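Local structure of glycoside Hydrolase Family 43_12 (Metagenome, 7JVH) at residues G37-Y42 / H440-A445; Y53-Q58 / G333-M338; L524-S529 / L543-L548. The protein probably hydrolyses glycosidic bonds in plant cell-wall polysaccharides or their oligosaccharides, as a family 43 glycoside hydrolase from a capybara gut metagenome. One frame throughout, in Å; residues are numbered along the deposited sequence.

Interaction 1 (G37-Y42 / H440-A445); sequences GEDDIY and HIKYTA
The CA of Gly-37 sits over one face of the His-440 ring, and this is the tight part of the contact. It lies 3.4 Å from the centroid of the His-440 ring, only 5° off the ring normal, a CH-pi contact over the face. A CB on Gly-37 would clash with the imidazole, so this position suits glycine. The ring is also fixed at its nitrogens: ND1 bonds Tyr-35 and NE2 bonds the backbone of Gly-380.

Gly-37 and Tyr-443 form an antiparallel, non-hydrogen-bonded pair where strands 28-37 and 442-451 meet. The next residue carries the backbone bond, Glu-38 N to Lys-442 O at 2.9 Å. Beyond it the chain leaves the sheet and turns into helix 40-43.

Asp-39 is buried at this turn. With CG beside its own N and anti to its carbonyl carbon (chi1 -82°), its carboxylate reaches the loop entering strand 442-451. OD1 takes the N-H of Lys-442 at 2.9 Å, nearly straight at 168°. OD2 accepts a weak bond from Ile-441 N and makes a salt bridge with Arg-323. A buried carboxylate thus has both backbone and charged partners.

The other side is looser and nearer solvent. Lys-442 runs out fully extended past Glu-38 O, and its NZ meets Asp-40 OD1 at 2.9 Å, on the syn lone pair. A weaker bond joins the same NZ to OD2. Glu-38, partly exposed, receives the hydroxyl of Thr-444, OG1 to OE1 at 2.6 Å, from the syn side but out of the carboxylate plane.

Three consecutive acidic residues therefore grip the segment 441-444. The buried Asp-39 is probably kept ionised by its N-H donors and Arg-323, while the outer salt bridge is likely to be weakened by water.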
loop_
_atom_site.group_PDB
_atom_site.type_symbol
_atom_site.label_atom_id
_atom_site.label_comp_id
_atom_site.label_asym_id
_atom_site.label_seq_id
_atom_site.Cartn_x
_atom_site.Cartn_y
_atom_site.Cartn_z
ATOM N N GLY A 37 -17.625 -2.531 -1.879
ATOM C CA GLY A 37 -16.955 -3.808 -2.082
ATOM C C GLY A 37 -17.990 -4.915 -2.097
ATOM O O GLY A 37 -18.961 -4.862 -1.340
ATOM N N GLU A 38 -17.791 -5.905 -2.977
ATOM C CA GLU A 38 -18.780 -6.953 -3.268
ATOM C C GLU A 38 -18.067 -8.267 -3.599
ATOM O O GLU A 38 -18.391 -8.929 -4.591
ATOM C CB GLU A 38 -19.682 -6.577 -4.467
ATOM C CG GLU A 38 -20.385 -5.227 -4.405
ATOM C CD GLU A 38 -20.771 -4.694 -5.796
ATOM O OE1 GLU A 38 -19.920 -4.601 -6.701
ATOM O OE2 GLU A 38 -21.950 -4.332 -6.000
ATOM N N ASP A 39 -17.098 -8.651 -2.762
ATOM C CA ASP A 39 -16.364 -9.889 -2.962
ATOM C C ASP A 39 -17.134 -11.125 -2.487
ATOM O O ASP A 39 -17.812 -11.103 -1.441
ATOM C CB ASP A 39 -14.985 -9.828 -2.294
ATOM C CG ASP A 39 -13.956 -9.099 -3.152
ATOM O OD1 ASP A 39 -14.143 -9.047 -4.406
ATOM O OD2 ASP A 39 -12.963 -8.586 -2.552
ATOM N N ASP A 40 -17.032 -12.191 -3.293
ATOM C CA ASP A 40 -17.660 -13.475 -3.053
ATOM C C ASP A 40 -17.264 -14.077 -1.695
ATOM O O ASP A 40 -18.115 -14.575 -0.957
ATOM C CB ASP A 40 -17.274 -14.449 -4.168
ATOM C CG ASP A 40 -17.777 -14.027 -5.527
ATOM O OD1 ASP A 40 -18.672 -13.158 -5.626
ATOM O OD2 ASP A 40 -17.279 -14.570 -6.529
ATOM N N ILE A 41 -15.965 -14.022 -1.385
ATOM C CA ILE A 41 -15.386 -14.700 -0.242
ATOM C C ILE A 41 -16.044 -14.299 1.098
ATOM O O ILE A 41 -16.226 -15.134 1.978
ATOM C CB ILE A 41 -13.841 -14.509 -0.176
ATOM C CG1 ILE A 41 -13.190 -15.560 0.726
ATOM C CG2 ILE A 41 -13.480 -13.114 0.301
ATOM C CD1 ILE A 41 -13.196 -16.952 0.123
ATOM N N TYR A 42 -16.376 -13.014 1.237
ATOM C CA TYR A 42 -16.947 -12.472 2.459
ATOM C C TYR A 42 -18.431 -12.825 2.549
ATOM O O TYR A 42 -18.930 -13.144 3.643
ATOM C CB TYR A 42 -16.768 -10.959 2.525
ATOM C CG TYR A 42 -15.322 -10.525 2.430
ATOM C CD1 TYR A 42 -14.405 -10.941 3.375
ATOM C CD2 TYR A 42 -14.871 -9.694 1.397
ATOM C CE1 TYR A 42 -13.097 -10.556 3.313
ATOM C CE2 TYR A 42 -13.547 -9.299 1.325
ATOM C CZ TYR A 42 -12.665 -9.736 2.286
ATOM O OH TYR A 42 -11.347 -9.358 2.238
ATOM N N HIS A 440 -11.080 -4.490 -3.305
ATOM C CA HIS A 440 -11.803 -5.707 -3.656
ATOM C C HIS A 440 -11.606 -6.036 -5.125
ATOM O O HIS A 440 -11.373 -5.125 -5.956
ATOM C CB HIS A 440 -13.315 -5.508 -3.430
ATOM C CG HIS A 440 -13.663 -5.115 -2.036
ATOM N ND1 HIS A 440 -13.542 -3.821 -1.586
ATOM C CD2 HIS A 440 -14.125 -5.841 -0.990
ATOM C CE1 HIS A 440 -13.913 -3.771 -0.317
ATOM N NE2 HIS A 440 -14.279 -4.980 0.064
ATOM N N ILE A 441 -11.759 -7.327 -5.445
ATOM C CA ILE A 441 -11.729 -7.787 -6.834
ATOM C C ILE A 441 -13.022 -7.349 -7.522
ATOM O O ILE A 441 -13.004 -6.884 -8.662
ATOM C CB ILE A 441 -11.590 -9.319 -6.922
ATOM C CG1 ILE A 441 -10.370 -9.799 -6.137
ATOM C CG2 ILE A 441 -11.435 -9.738 -8.377
ATOM C CD1 ILE A 441 -10.281 -11.303 -6.033
ATOM N N LYS A 442 -14.139 -7.514 -6.810
ATOM C CA LYS A 442 -15.457 -7.095 -7.284
ATOM C C LYS A 442 -15.908 -5.852 -6.536
ATOM O O LYS A 442 -16.071 -5.887 -5.330
ATOM C CB LYS A 442 -16.480 -8.195 -7.070
ATOM C CG LYS A 442 -16.411 -9.318 -8.080
ATOM C CD LYS A 442 -17.444 -10.386 -7.745
ATOM C CE LYS A 442 -17.428 -11.482 -8.798
ATOM N NZ LYS A 442 -18.430 -12.548 -8.459
ATOM N N TYR A 443 -16.088 -4.748 -7.262
ATOM C CA TYR A 443 -16.553 -3.511 -6.661
ATOM C C TYR A 443 -17.410 -2.699 -7.636
ATOM O O TYR A 443 -17.471 -2.973 -8.834
ATOM C CB TYR A 443 -15.392 -2.675 -6.062
ATOM C CG TYR A 443 -14.659 -1.768 -7.019
ATOM C CD1 TYR A 443 -15.073 -0.449 -7.216
ATOM C CD2 TYR A 443 -13.534 -2.209 -7.715
ATOM C CE1 TYR A 443 -14.409 0.391 -8.083
ATOM C CE2 TYR A 443 -12.845 -1.367 -8.567
ATOM C CZ TYR A 443 -13.292 -0.075 -8.754
ATOM O OH TYR A 443 -12.615 0.754 -9.637
ATOM N N THR A 444 -18.100 -1.720 -7.059
ATOM C CA THR A 444 -18.988 -0.817 -7.742
ATOM C C THR A 444 -18.760 0.508 -7.058
ATOM O O THR A 444 -18.727 0.581 -5.836
ATOM C CB THR A 444 -20.477 -1.241 -7.613
ATOM O OG1 THR A 444 -20.654 -2.537 -8.188
ATOM C CG2 THR A 444 -21.404 -0.262 -8.319
ATOM N N ALA A 445 -18.572 1.558 -7.864
ATOM C CA ALA A 445 -18.307 2.886 -7.359
ATOM C C ALA A 445 -19.023 3.883 -8.230
ATOM O O ALA A 445 -19.280 3.617 -9.411
ATOM C CB ALA A 445 -16.804 3.141 -7.370
#

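Interaction 2 (Y53-Q58 / G333-M338); sequences YSPILQ and GRETFM
This is a buried contact between a loop and a strand edge, with Pro-55 against Phe-337 and a bulged backbone pairing beside them. Segment 53-58 follows strand 51-53, in the loop before strand 65-69. Strand 335-342 belongs to the four-stranded sheet that also holds strand 316-322. Both lie in the family 43 region.

The backbone pairing is slight. Leu-57 and Thr-336 make a single antiparallel hydrogen-bonded bridge. Thr-336 O receives two weak bonds, from Ile-56 N at 3.0 Å and from Leu-57 N at 3.3 Å. Thr-336 N returns a weak bond to Leu-57 O. A further bond is almost straight: Met-338 N gives its N-H to Ser-54 OG, 3.2 Å and 178°. That OG stands anti to the backbone N (chi1 -169°).

Pro-55 follows a cis peptide bond and lies alongside Phe-337. Its CB stands 3.9 Å from the ring centroid, 9° off the normal, in a CH-pi contact. Its CD is over the same ring, towards CE2. Replacing Phe-337 by an alanine would probably leave the Pro-55 ring without the face it rests on and cost the contact with Phe-319.

On the other flank, Ile-56 crosses Thr-336 and Met-338, a selenomethionine here. Its CD1 touches Met-338 CB at 3.7 Å. Leu-57 lies side by side with Thr-336, CD1 to OG1 at 3.6 Å. That hydroxyl is hydrogen-bonded to Tyr-61 O and Asn-77 ND2.

The carboxylate of Glu-335 reaches along the loop, with OE2 3.2 Å from Gln-58 CA. OE2 accepts from Gly-59 N, and OE1 pairs with Arg-323, so the buried charge is probably balanced.

Ile-56 and Leu-57 against Thr-336 make a classic beta bulge. The contact joins an early loop to a late four-stranded sheet, a tie in keeping with the closed five-bladed beta-propeller of family 43.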
loop_
_atom_site.group_PDB
_atom_site.type_symbol
_atom_site.label_atom_id
_atom_site.label_comp_id
_atom_site.label_asym_id
_atom_site.label_seq_id
_atom_site.Cartn_x
_atom_site.Cartn_y
_atom_site.Cartn_z
ATOM N N TYR A 53 -12.031 -10.930 9.580
ATOM C CA TYR A 53 -11.457 -11.176 8.264
ATOM C C TYR A 53 -9.992 -10.734 8.219
ATOM O O TYR A 53 -9.648 -9.669 8.733
ATOM C CB TYR A 53 -12.267 -10.428 7.200
ATOM C CG TYR A 53 -13.687 -10.953 6.999
ATOM C CD1 TYR A 53 -13.917 -12.295 6.719
ATOM C CD2 TYR A 53 -14.789 -10.102 7.051
ATOM C CE1 TYR A 53 -15.183 -12.774 6.496
ATOM C CE2 TYR A 53 -16.071 -10.575 6.834
ATOM C CZ TYR A 53 -16.262 -11.915 6.562
ATOM O OH TYR A 53 -17.518 -12.429 6.361
ATOM N N SER A 54 -9.263 -11.619 7.550
ATOM C CA SER A 54 -7.843 -11.533 7.173
ATOM C C SER A 54 -7.723 -11.773 5.669
ATOM O O SER A 54 -7.969 -12.858 5.188
ATOM C CB SER A 54 -6.986 -12.460 7.944
ATOM O OG SER A 54 -5.631 -12.162 7.713
ATOM N N PRO A 55 -7.142 -10.610 4.943
ATOM C CA PRO A 55 -6.369 -9.439 5.375
ATOM C C PRO A 55 -7.101 -8.347 6.153
ATOM O O PRO A 55 -8.225 -7.975 5.815
ATOM C CB PRO A 55 -5.905 -8.849 4.043
ATOM C CG PRO A 55 -6.960 -9.227 3.067
ATOM C CD PRO A 55 -7.388 -10.609 3.492
ATOM N N ILE A 56 -6.430 -7.812 7.168
ATOM C CA ILE A 56 -7.012 -6.756 8.039
ATOM C C ILE A 56 -7.006 -5.421 7.308
ATOM O O ILE A 56 -7.753 -4.552 7.712
ATOM C CB ILE A 56 -6.280 -6.685 9.385
ATOM C CG1 ILE A 56 -4.850 -6.173 9.229
ATOM C CG2 ILE A 56 -6.321 -8.039 10.063
ATOM C CD1 ILE A 56 -3.889 -6.778 10.213
ATOM N N LEU A 57 -6.098 -5.256 6.354
ATOM C CA LEU A 57 -6.085 -4.086 5.474
ATOM C C LEU A 57 -6.208 -4.592 4.055
ATOM O O LEU A 57 -5.312 -5.220 3.534
ATOM C CB LEU A 57 -4.817 -3.263 5.635
ATOM C CG LEU A 57 -4.427 -2.749 7.013
ATOM C CD1 LEU A 57 -3.059 -2.084 6.954
ATOM C CD2 LEU A 57 -5.458 -1.776 7.546
ATOM N N GLN A 58 -7.362 -4.333 3.448
ATOM C CA GLN A 58 -7.681 -4.727 2.093
ATOM C C GLN A 58 -7.131 -3.663 1.163
ATOM O O GLN A 58 -7.078 -2.485 1.524
ATOM C CB GLN A 58 -9.201 -4.839 1.928
ATOM C CG GLN A 58 -9.860 -5.881 2.810
ATOM C CD GLN A 58 -11.360 -5.700 2.930
ATOM O OE1 GLN A 58 -11.829 -4.680 3.417
ATOM N NE2 GLN A 58 -12.121 -6.704 2.485
ATOM N N GLY A 333 -3.508 -5.193 -5.365
ATOM C CA GLY A 333 -2.192 -4.989 -4.799
ATOM C C GLY A 333 -1.893 -6.038 -3.736
ATOM O O GLY A 333 -2.625 -7.024 -3.600
ATOM N N ARG A 334 -0.818 -5.817 -2.983
ATOM C CA ARG A 334 -0.440 -6.668 -1.874
ATOM C C ARG A 334 -1.033 -6.099 -0.586
ATOM O O ARG A 334 -0.905 -4.896 -0.305
ATOM C CB ARG A 334 1.089 -6.772 -1.770
ATOM C CG ARG A 334 1.760 -7.460 -2.950
ATOM C CD ARG A 334 3.263 -7.229 -2.925
ATOM N NE ARG A 334 3.560 -5.807 -3.146
ATOM C CZ ARG A 334 4.704 -5.198 -2.871
ATOM N NH1 ARG A 334 5.747 -5.870 -2.365
ATOM N NH2 ARG A 334 4.813 -3.908 -3.119
ATOM N N GLU A 335 -1.684 -6.972 0.193
ATOM C CA GLU A 335 -2.485 -6.564 1.340
ATOM C C GLU A 335 -1.840 -7.027 2.642
ATOM O O GLU A 335 -0.965 -7.910 2.622
ATOM C CB GLU A 335 -3.878 -7.162 1.203
ATOM C CG GLU A 335 -4.471 -6.948 -0.185
ATOM C CD GLU A 335 -5.846 -7.539 -0.351
ATOM O OE1 GLU A 335 -5.942 -8.721 -0.637
ATOM O OE2 GLU A 335 -6.829 -6.791 -0.227
ATOM N N THR A 336 -2.188 -6.346 3.728
ATOM C CA THR A 336 -1.652 -6.666 5.066
ATOM C C THR A 336 -2.498 -7.750 5.717
ATOM O O THR A 336 -3.602 -7.455 6.124
ATOM C CB THR A 336 -1.754 -5.475 6.009
ATOM O OG1 THR A 336 -0.861 -4.498 5.502
ATOM C CG2 THR A 336 -1.349 -5.827 7.418
ATOM N N PHE A 337 -1.952 -8.951 5.818
ATOM C CA PHE A 337 -2.651 -10.084 6.451
ATOM C C PHE A 337 -2.141 -10.241 7.869
ATOM O O PHE A 337 -1.087 -9.744 8.187
ATOM C CB PHE A 337 -2.246 -11.387 5.781
ATOM C CG PHE A 337 -2.858 -11.583 4.427
ATOM C CD1 PHE A 337 -2.515 -10.762 3.375
ATOM C CD2 PHE A 337 -3.782 -12.582 4.215
ATOM C CE1 PHE A 337 -3.079 -10.949 2.132
ATOM C CE2 PHE A 337 -4.338 -12.771 2.968
ATOM C CZ PHE A 337 -3.987 -11.952 1.931
HETATM N N MSE A 338 -2.873 -10.962 8.711
HETATM C CA MSE A 338 -2.385 -11.209 10.084
HETATM C C MSE A 338 -2.599 -12.671 10.445
HETATM O O MSE A 338 -3.405 -13.313 9.788
HETATM C CB MSE A 338 -3.020 -10.280 11.110
HETATM C CG MSE A 338 -2.116 -10.035 12.280
HETATM SE SE MSE A 338 -2.992 -9.135 13.715
HETATM C CE MSE A 338 -2.383 -7.370 14.102
#

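Interaction 3 (L524-S529 / L543-L548); sequences LNYQFS and LDAAVL
Strands 525-531 and 536-544 run antiparallel as a hairpin, with Tyr-526 and Leu-543 as a hydrogen-bonded pair and Asn-525 with Asp-544 as a non-hydrogen-bonded one. Tyr-526 N to Leu-543 O and Leu-543 N to Tyr-526 O are both 2.8 Å long. A third bond joins Ala-545 N to Leu-524 O at 3.0 Å.

Past the pair, segment 543-548 bends into the short 3-10 segment 546-547. Asp-544 starts this bend with an Asx turn, its OD1 taking the N-H of Ala-546 at 2.8 Å. The bend brings Ala-545 and Leu-548 back to Tyr-526.

The Tyr-526 ring meets them on two sides. Ala-545 CA lies at its edge, 3.7 Å from CE1. Leu-548 CD1 comes over one face, 3.7 Å from CZ, in a CH-pi contact. With CG anti to the carbonyl carbon (chi1 -74°), the ring is carried toward Ala-545 and Leu-548. Its OH goes on to Gln-438 and Asn-331.

Leu-543 shares a sheet face with Tyr-526. Its CD1 touches Phe-528 CD1 at 3.9 Å, the side chains crossing at about a right angle. Tyr-471 of strand 469-477 packs on both.

Backbone bonds set the pairing, and apolar atoms of Ala-545 and Leu-548 meet the tyrosine ring. Held there and by its bonded hydroxyl, the ring is probably fixed in its rotation.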
loop_
_atom_site.group_PDB
_atom_site.type_symbol
_atom_site.label_atom_id
_atom_site.label_comp_id
_atom_site.label_asym_id
_atom_site.label_seq_id
_atom_site.Cartn_x
_atom_site.Cartn_y
_atom_site.Cartn_z
ATOM N N LEU A 524 -13.499 -9.586 -13.788
ATOM C CA LEU A 524 -13.022 -9.887 -15.134
ATOM C C LEU A 524 -12.979 -8.671 -16.054
ATOM O O LEU A 524 -12.072 -8.551 -16.873
ATOM C CB LEU A 524 -13.865 -10.979 -15.801
ATOM C CG LEU A 524 -13.690 -12.425 -15.272
ATOM C CD1 LEU A 524 -14.710 -13.371 -15.900
ATOM C CD2 LEU A 524 -12.288 -13.010 -15.433
ATOM N N ASN A 525 -13.990 -7.800 -15.954
ATOM C CA ASN A 525 -14.097 -6.561 -16.751
ATOM C C ASN A 525 -14.643 -5.392 -15.963
ATOM O O ASN A 525 -15.244 -5.583 -14.921
ATOM C CB ASN A 525 -14.965 -6.764 -18.001
ATOM C CG ASN A 525 -14.372 -7.772 -18.947
ATOM O OD1 ASN A 525 -13.445 -7.456 -19.736
ATOM N ND2 ASN A 525 -14.895 -8.978 -18.916
ATOM N N TYR A 526 -14.363 -4.177 -16.436
ATOM C CA TYR A 526 -14.869 -2.938 -15.866
ATOM C C TYR A 526 -15.897 -2.411 -16.857
ATOM O O TYR A 526 -15.664 -2.429 -18.067
ATOM C CB TYR A 526 -13.743 -1.910 -15.719
ATOM C CG TYR A 526 -12.761 -2.149 -14.603
ATOM C CD1 TYR A 526 -11.713 -3.051 -14.745
ATOM C CD2 TYR A 526 -12.865 -1.449 -13.404
ATOM C CE1 TYR A 526 -10.800 -3.258 -13.718
ATOM C CE2 TYR A 526 -11.965 -1.656 -12.366
ATOM C CZ TYR A 526 -10.923 -2.563 -12.540
ATOM O OH TYR A 526 -10.004 -2.786 -11.540
ATOM N N GLN A 527 -17.044 -1.961 -16.343
ATOM C CA GLN A 527 -18.134 -1.417 -17.147
ATOM C C GLN A 527 -18.468 -0.047 -16.574
ATOM O O GLN A 527 -18.830 0.073 -15.402
ATOM C CB GLN A 527 -19.367 -2.303 -17.114
ATOM C CG GLN A 527 -20.617 -1.679 -17.749
ATOM C CD GLN A 527 -20.466 -1.436 -19.246
ATOM O OE1 GLN A 527 -20.337 -2.389 -19.989
ATOM N NE2 GLN A 527 -20.486 -0.153 -19.702
ATOM N N PHE A 528 -18.340 0.977 -17.419
ATOM C CA PHE A 528 -18.621 2.347 -17.061
ATOM C C PHE A 528 -20.084 2.696 -17.399
ATOM O O PHE A 528 -20.732 2.029 -18.207
ATOM C CB PHE A 528 -17.633 3.279 -17.787
ATOM C CG PHE A 528 -16.273 3.340 -17.133
ATOM C CD1 PHE A 528 -15.309 2.374 -17.393
ATOM C CD2 PHE A 528 -15.957 4.364 -16.259
ATOM C CE1 PHE A 528 -14.055 2.445 -16.806
ATOM C CE2 PHE A 528 -14.688 4.431 -15.660
ATOM C CZ PHE A 528 -13.747 3.468 -15.937
ATOM N N SER A 529 -20.593 3.737 -16.732
ATOM C CA SER A 529 -21.938 4.217 -16.931
ATOM C C SER A 529 -22.033 5.638 -16.444
ATOM O O SER A 529 -21.170 6.104 -15.681
ATOM C CB SER A 529 -22.955 3.351 -16.162
ATOM O OG SER A 529 -22.856 3.536 -14.749
ATOM N N LEU A 543 -14.443 -3.587 -20.296
ATOM C CA LEU A 543 -13.023 -3.306 -20.454
ATOM C C LEU A 543 -12.174 -4.242 -19.600
ATOM O O LEU A 543 -12.294 -4.241 -18.378
ATOM C CB LEU A 543 -12.748 -1.862 -20.034
ATOM C CG LEU A 543 -13.373 -0.790 -20.921
ATOM C CD1 LEU A 543 -13.376 0.539 -20.176
ATOM C CD2 LEU A 543 -12.602 -0.723 -22.219
ATOM N N ASP A 544 -11.307 -5.018 -20.265
ATOM C CA ASP A 544 -10.482 -6.058 -19.628
ATOM C C ASP A 544 -9.867 -5.559 -18.331
ATOM O O ASP A 544 -9.188 -4.538 -18.308
ATOM C CB ASP A 544 -9.383 -6.536 -20.573
ATOM C CG ASP A 544 -8.715 -7.836 -20.125
ATOM O OD1 ASP A 544 -8.744 -8.190 -18.907
ATOM O OD2 ASP A 544 -8.131 -8.487 -21.015
ATOM N N ALA A 545 -10.131 -6.297 -17.250
ATOM C CA ALA A 545 -9.642 -5.967 -15.913
ATOM C C ALA A 545 -8.135 -6.216 -15.774
ATOM O O ALA A 545 -7.481 -5.629 -14.914
ATOM C CB ALA A 545 -10.411 -6.776 -14.860
ATOM N N ALA A 546 -7.613 -7.124 -16.600
ATOM C CA ALA A 546 -6.198 -7.522 -16.562
ATOM C C ALA A 546 -5.264 -6.311 -16.772
ATOM O O ALA A 546 -4.202 -6.258 -16.168
ATOM C CB ALA A 546 -5.913 -8.593 -17.602
ATOM N N VAL A 547 -5.710 -5.346 -17.598
ATOM C CA VAL A 547 -4.977 -4.113 -17.891
ATOM C C VAL A 547 -4.510 -3.344 -16.634
ATOM O O VAL A 547 -3.455 -2.685 -16.665
ATOM C CB VAL A 547 -5.816 -3.163 -18.803
ATOM C CG1 VAL A 547 -5.210 -1.768 -18.875
ATOM C CG2 VAL A 547 -5.938 -3.721 -20.222
ATOM N N LEU A 548 -5.284 -3.422 -15.546
ATOM C CA LEU A 548 -4.977 -2.720 -14.291
ATOM C C LEU A 548 -4.321 -3.620 -13.231
ATOM O O LEU A 548 -4.165 -3.228 -12.065
ATOM C CB LEU A 548 -6.237 -2.059 -13.718
ATOM C CG LEU A 548 -6.986 -1.148 -14.698
ATOM C CD1 LEU A 548 -8.191 -0.486 -14.040
ATOM C CD2 LEU A 548 -6.034 -0.093 -15.259
#

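How the interactions relate
Interactions 1 and 3 both reach one antiparallel sheet, most of it from the C-terminal concanavalin A-like region, and their centres are about 14 Å apart. Strand 442-451 pairs with 515-522, which pairs with 525-531. Tyr-443 OH also packs on the Tyr-526 ring. Interaction 2 lies in the family 43 region, its centre about 14 Å from that of interaction 1 and 23 Å from that of interaction 3. Tyr-42 OH and Gln-58 NE2 link it weakly to interaction 1, and Arg-323 serves acids of both. Along the chain, interaction 2 falls between the two segments of interaction 1, and interaction 3 follows. The N-terminal strand 28-37 is thus built into the sheet of strand 442-451, which ties the family 43 and C-terminal regions together.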